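Local coordinates for protein mRNA interferase toxin YafQ (Escherichia coli, PDB 4MMG) that acts as the toxin of a type II toxin-antitoxin system, cleaving ribosome-bound mRNA at certain lysine codons to block translation elongation and induce bacterial stasis, at residues 44-49 with 63-68; 73-76 with 81-84. The protein carries 1 engineered substitution. All blocks are in the same frame, centred on the assembly; numbering follows the deposited sequence.

Contact 1 (44-49 with 63-68)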
loop_
_atom_site.group_PDB
_atom_site.type_symbol
_atom_site.label_atom_id
_atom_site.label_comp_id
_atom_site.label_asym_id
_atom_site.label_seq_id
_atom_site.Cartn_x
_atom_site.Cartn_y
_atom_site.Cartn_z
ATOM N N LEU A 44 -4.229 11.674 -7.183
ATOM C CA LEU A 44 -5.335 11.114 -6.411
ATOM C C LEU A 44 -6.614 11.928 -6.643
ATOM O O LEU A 44 -6.543 13.139 -6.853
ATOM C CB LEU A 44 -4.964 11.094 -4.922
ATOM C CG LEU A 44 -3.623 10.420 -4.630
ATOM C CD1 LEU A 44 -3.231 10.596 -3.168
ATOM C CD2 LEU A 44 -3.668 8.953 -4.998
ATOM N N PRO A 45 -7.792 11.276 -6.584
ATOM C CA PRO A 45 -8.019 9.877 -6.199
ATOM C C PRO A 45 -7.521 8.826 -7.186
ATOM O O PRO A 45 -7.490 9.044 -8.408
ATOM C CB PRO A 45 -9.547 9.789 -6.107
ATOM C CG PRO A 45 -10.029 10.840 -7.045
ATOM C CD PRO A 45 -9.066 11.972 -6.840
ATOM N N LEU A 46 -7.135 7.677 -6.627
ATOM C CA LEU A 46 -6.731 6.515 -7.398
ATOM C C LEU A 46 -7.857 6.060 -8.311
ATOM O O LEU A 46 -9.043 6.249 -7.997
ATOM C CB LEU A 46 -6.367 5.374 -6.449
ATOM C CG LEU A 46 -5.100 5.546 -5.619
ATOM C CD1 LEU A 46 -4.996 4.375 -4.646
ATOM C CD2 LEU A 46 -3.889 5.580 -6.537
ATOM N N PRO A 47 -7.497 5.445 -9.442
ATOM C CA PRO A 47 -8.564 4.917 -10.298
ATOM C C PRO A 47 -9.282 3.736 -9.640
ATOM O O PRO A 47 -8.754 3.076 -8.723
ATOM C CB PRO A 47 -7.823 4.495 -11.568
ATOM C CG PRO A 47 -6.416 4.243 -11.119
ATOM C CD PRO A 47 -6.153 5.194 -9.996
ATOM N N ALA A 48 -10.494 3.480 -10.126
ATOM C CA ALA A 48 -11.399 2.521 -9.514
ATOM C C ALA A 48 -10.843 1.103 -9.446
ATOM O O ALA A 48 -11.210 0.351 -8.554
ATOM C CB ALA A 48 -12.747 2.532 -10.253
ATOM N N VAL A 49 -9.965 0.738 -10.380
ATOM C CA VAL A 49 -9.442 -0.630 -10.450
ATOM C C VAL A 49 -8.747 -1.050 -9.147
ATOM O O VAL A 49 -8.707 -2.236 -8.815
ATOM C CB VAL A 49 -8.503 -0.818 -11.664
ATOM C CG1 VAL A 49 -7.220 -0.007 -11.513
ATOM C CG2 VAL A 49 -8.199 -2.294 -11.903
ATOM N N ARG A 63 -5.456 2.616 4.894
ATOM C CA ARG A 63 -6.247 2.335 3.696
ATOM C C ARG A 63 -5.728 1.075 3.009
ATOM O O ARG A 63 -4.594 0.652 3.254
ATOM C CB ARG A 63 -6.195 3.499 2.709
ATOM C CG ARG A 63 -6.622 4.833 3.298
ATOM C CD ARG A 63 -6.694 5.929 2.238
ATOM N NE ARG A 63 -7.771 5.695 1.272
ATOM C CZ ARG A 63 -9.046 6.003 1.496
ATOM N NH1 ARG A 63 -9.403 6.558 2.650
ATOM N NH2 ARG A 63 -9.966 5.752 0.575
ATOM N N ASP A 64 -6.573 0.507 2.151
ATOM C CA ASP A 64 -6.363 -0.777 1.492
ATOM C C ASP A 64 -6.564 -0.556 -0.004
ATOM O O ASP A 64 -7.665 -0.181 -0.431
ATOM C CB ASP A 64 -7.434 -1.758 2.015
ATOM C CG ASP A 64 -7.355 -3.156 1.405
ATOM O OD1 ASP A 64 -7.073 -3.335 0.201
ATOM O OD2 ASP A 64 -7.655 -4.113 2.152
ATOM N N ALA A 65 -5.516 -0.766 -0.801
ATOM C CA ALA A 65 -5.666 -0.792 -2.260
ATOM C C ALA A 65 -5.259 -2.160 -2.788
ATOM O O ALA A 65 -4.294 -2.753 -2.300
ATOM C CB ALA A 65 -4.823 0.297 -2.914
ATOM N N HIS A 66 -5.985 -2.667 -3.780
ATOM C CA HIS A 66 -5.652 -3.961 -4.361
ATOM C C HIS A 66 -4.732 -3.788 -5.559
ATOM O O HIS A 66 -5.120 -3.172 -6.558
ATOM C CB HIS A 66 -6.920 -4.697 -4.805
ATOM C CG HIS A 66 -7.590 -5.481 -3.720
ATOM N ND1 HIS A 66 -8.273 -4.885 -2.678
ATOM C CD2 HIS A 66 -7.703 -6.818 -3.529
ATOM C CE1 HIS A 66 -8.780 -5.823 -1.897
ATOM N NE2 HIS A 66 -8.443 -7.003 -2.385
ATOM N N VAL A 67 -3.508 -4.300 -5.458
ATOM C CA VAL A 67 -2.626 -4.371 -6.620
ATOM C C VAL A 67 -3.148 -5.456 -7.569
ATOM O O VAL A 67 -3.131 -5.295 -8.791
ATOM C CB VAL A 67 -1.167 -4.666 -6.194
ATOM C CG1 VAL A 67 -0.229 -4.571 -7.405
ATOM C CG2 VAL A 67 -0.732 -3.713 -5.086
ATOM N N GLU A 68 -3.600 -6.560 -6.981
ATOM C CA GLU A 68 -4.185 -7.705 -7.693
ATOM C C GLU A 68 -5.256 -8.273 -6.760
ATOM O O GLU A 68 -5.358 -7.835 -5.618
ATOM C CB GLU A 68 -3.109 -8.759 -7.965
ATOM C CG GLU A 68 -1.992 -8.270 -8.859
ATOM C CD GLU A 68 -0.870 -9.273 -9.013
ATOM O OE1 GLU A 68 -0.911 -10.346 -8.359
ATOM O OE2 GLU A 68 0.058 -8.978 -9.798
HETATM O O HOH W 1 -6.589 -4.032 -8.726
#

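Contact 2 (73-76 with 81-84). With SO4 (sulfate ion), chain E.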
loop_
_atom_site.group_PDB
_atom_site.type_symbol
_atom_site.label_atom_id
_atom_site.label_comp_id
_atom_site.label_asym_id
_atom_site.label_seq_id
_atom_site.Cartn_x
_atom_site.Cartn_y
_atom_site.Cartn_z
ATOM N N LEU A 73 -2.004 -3.543 -0.834
ATOM C CA LEU A 73 -1.134 -2.542 -0.229
ATOM C C LEU A 73 -1.903 -1.856 0.891
ATOM O O LEU A 73 -2.997 -1.330 0.656
ATOM C CB LEU A 73 -0.710 -1.500 -1.259
ATOM C CG LEU A 73 -0.006 -0.276 -0.658
ATOM C CD1 LEU A 73 1.349 -0.665 -0.112
ATOM C CD2 LEU A 73 0.135 0.867 -1.662
ATOM N N ILE A 74 -1.348 -1.879 2.104
ATOM C CA ILE A 74 -1.884 -1.113 3.223
ATOM C C ILE A 74 -0.981 0.105 3.417
ATOM O O ILE A 74 0.250 -0.014 3.540
ATOM C CB ILE A 74 -1.940 -1.924 4.534
ATOM C CG1 ILE A 74 -2.937 -3.077 4.414
ATOM C CG2 ILE A 74 -2.329 -1.022 5.694
ATOM C CD1 ILE A 74 -2.948 -3.998 5.632
ATOM N N TYR A 75 -1.591 1.280 3.416
ATOM C CA TYR A 75 -0.848 2.529 3.541
ATOM C C TYR A 75 -1.652 3.540 4.366
ATOM O O TYR A 75 -2.862 3.386 4.554
ATOM C CB TYR A 75 -0.501 3.094 2.150
ATOM C CG TYR A 75 -1.718 3.569 1.395
ATOM C CD1 TYR A 75 -2.528 2.674 0.712
ATOM C CD2 TYR A 75 -2.071 4.911 1.397
ATOM C CE1 TYR A 75 -3.661 3.105 0.034
ATOM C CE2 TYR A 75 -3.189 5.353 0.737
ATOM C CZ TYR A 75 -3.985 4.450 0.063
ATOM O OH TYR A 75 -5.100 4.915 -0.591
ATOM N N LYS A 76 -0.981 4.576 4.857
ATOM C CA LYS A 76 -1.664 5.662 5.544
ATOM C C LYS A 76 -1.431 6.939 4.760
ATOM O O LYS A 76 -0.325 7.170 4.267
ATOM C CB LYS A 76 -1.161 5.808 6.984
ATOM C CG LYS A 76 -1.701 7.054 7.692
ATOM C CD LYS A 76 -1.291 7.094 9.154
ATOM C CE LYS A 76 -2.098 6.117 9.983
ATOM N NZ LYS A 76 -1.654 6.134 11.407
ATOM N N LEU A 81 1.597 13.081 5.905
ATOM C CA LEU A 81 2.412 11.911 5.609
ATOM C C LEU A 81 1.767 10.942 4.639
ATOM O O LEU A 81 0.537 10.812 4.581
ATOM C CB LEU A 81 2.825 11.189 6.900
ATOM C CG LEU A 81 1.805 10.439 7.758
ATOM C CD1 LEU A 81 1.526 9.031 7.231
ATOM C CD2 LEU A 81 2.298 10.358 9.197
ATOM N N LEU A 82 2.618 10.283 3.861
ATOM C CA LEU A 82 2.224 9.085 3.134
ATOM C C LEU A 82 3.117 7.986 3.667
ATOM O O LEU A 82 4.337 8.082 3.573
ATOM C CB LEU A 82 2.452 9.257 1.636
ATOM C CG LEU A 82 2.479 7.987 0.776
ATOM C CD1 LEU A 82 1.151 7.233 0.824
ATOM C CD2 LEU A 82 2.836 8.341 -0.666
ATOM N N ARG A 83 2.520 6.952 4.244
ATOM C CA ARG A 83 3.306 5.870 4.829
ATOM C C ARG A 83 2.915 4.523 4.227
ATOM O O ARG A 83 1.769 4.080 4.344
ATOM C CB ARG A 83 3.136 5.841 6.350
ATOM C CG ARG A 83 3.868 4.706 7.045
ATOM C CD ARG A 83 3.760 4.867 8.559
ATOM N NE ARG A 83 4.510 3.849 9.283
ATOM C CZ ARG A 83 5.766 4.000 9.702
ATOM N NH1 ARG A 83 6.420 5.133 9.466
ATOM N NH2 ARG A 83 6.371 3.015 10.357
ATOM N N PHE A 84 3.871 3.887 3.560
ATOM C CA PHE A 84 3.675 2.532 3.060
ATOM C C PHE A 84 3.876 1.554 4.210
ATOM O O PHE A 84 4.964 1.468 4.781
ATOM C CB PHE A 84 4.631 2.271 1.898
ATOM C CG PHE A 84 4.367 3.155 0.716
ATOM C CD1 PHE A 84 3.275 2.923 -0.102
ATOM C CD2 PHE A 84 5.189 4.232 0.441
ATOM C CE1 PHE A 84 3.014 3.738 -1.187
ATOM C CE2 PHE A 84 4.941 5.059 -0.639
ATOM C CZ PHE A 84 3.849 4.809 -1.462
HETATM S S SO4 E . 5.188 0.538 12.639
HETATM O O1 SO4 E . 4.368 -0.609 13.022
HETATM O O2 SO4 E . 4.608 1.195 11.466
HETATM O O3 SO4 E . 6.542 0.069 12.345
HETATM O O4 SO4 E . 5.233 1.491 13.743
#

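Contact 1 (44-49 with 63-68)
A single water is shared between the backbone oxygens of Val49 and His66, and it carries the polar part of this contact. It donates to Val49 O at 2.8 Å and to His66 O, also at 2.8 Å, spending one hydrogen on each segment. The two carbonyl oxygens, Val49 O and His66 O, lie 4.3 Å apart, and the water spans that gap.

The other touch is apolar. Leu46 comes out of the loop with CG beside its backbone N (chi1 -69°), and CD1 then continues the chain in extended form (chi2 174°), carrying that methyl toward the strand. CD1 meets Ala65 CB at 4.4 Å, a loose methyl-to-methyl approach. With 74 Å² buried in all, the loop before strand 53-54 rests only lightly on strand 63-66. Leu46 also packs on Leu35 of helix 29-40 and on Tyr75. Asp52 touches both Leu46 and Ala65 and forms a salt bridge with Arg63 NE.

It is the carbonyl of His66 that takes part in the water bridge. Its imidazole leads away from 44-49, toward a second sulfate, distinct from the one at Arg83 and probably from the crystallisation liquor, about 3 Å off, and toward Gln90, the engineered residue at the inferred proton-donor position, about 4 Å away (nearest side-chain atoms). Just past His66 the chain turns a corner at Val67; Val67 and Glu68 both face Trp71 in a classic beta bulge.

Because both facing groups at the polar end are acceptors, they cannot bond to each other directly, and a water with two hydrogens to give resolves the mismatch.

Contact 2 (73-76 with 81-84)
This is part of the beta hairpin formed by strands 71-77 and 81-88 in the middle of the sheet, and Lys76 and Arg83 are its hydrogen-bonded pair here. Lys76 N donates to Arg83 O at 2.8 Å (160° at the hydrogen), and Arg83 N returns the bond to Lys76 O at 2.9 Å (170°). Arg83 O takes a second, weaker donor as well, the CA-H of Tyr75, with Tyr75 CA 3.1 Å from Arg83 O.

Tyr75 and Phe84 form the neighbouring non-hydrogen-bonded pair, and their side chains leave the opposite face of the sheet from Lys76 and Arg83. Leu73 CD2 comes in at the edge of the Phe84 ring, 4.1 Å from Phe84 CD1. Leu82 CD1 sits over one face of the same ring, toward its rim, and also reaches Tyr75 CD2 at 4.0 Å. Helix 29-40 packs on this side, while Tyr75 OH bonds to Asp52.

On the other face, Lys76 CG lies 3.8 Å from Leu81 CD1. Beyond that touch the lysine chain bends at chi3 (-75°), and the residue makes a cation-pi contact with Tyr62. Arg83 is extended from CG to NE; its NH2 gives a hydrogen bond to sulfate O2 at 2.8 Å, while NE and NH1 form salt bridges with Glu85 and Glu10.

Thus one face, with Leu73, Tyr75, Leu82 and Phe84, packs on helix 29-40, while the other mixes Lys76 and Arg83 with the apolar Ile74 and Leu81, as expected of an antiparallel hairpin at the core of a RelE-family toxin, where helices pack against a central sheet.

From the N terminus, the chain leaves helix 29-40 and enters the loop holding 44-49. Contact 1 then closes a loop of 13 intervening residues, which includes short strand 53-54, when the chain comes back along 63-66. Contact 2 opens only afterwards, closing the short hairpin connection, with four residues between 73-76 and 81-84, so the two follow in series without nesting or crossing. Their inner segments are neighbours in one sheet: Arg63 N lies 2.7 Å from Tyr75 O and Ala65 O 2.8 Å from Leu73 N, both probable hydrogen bonds. Together they tie the loop after the helix, through strand 63-66, to the central hairpin.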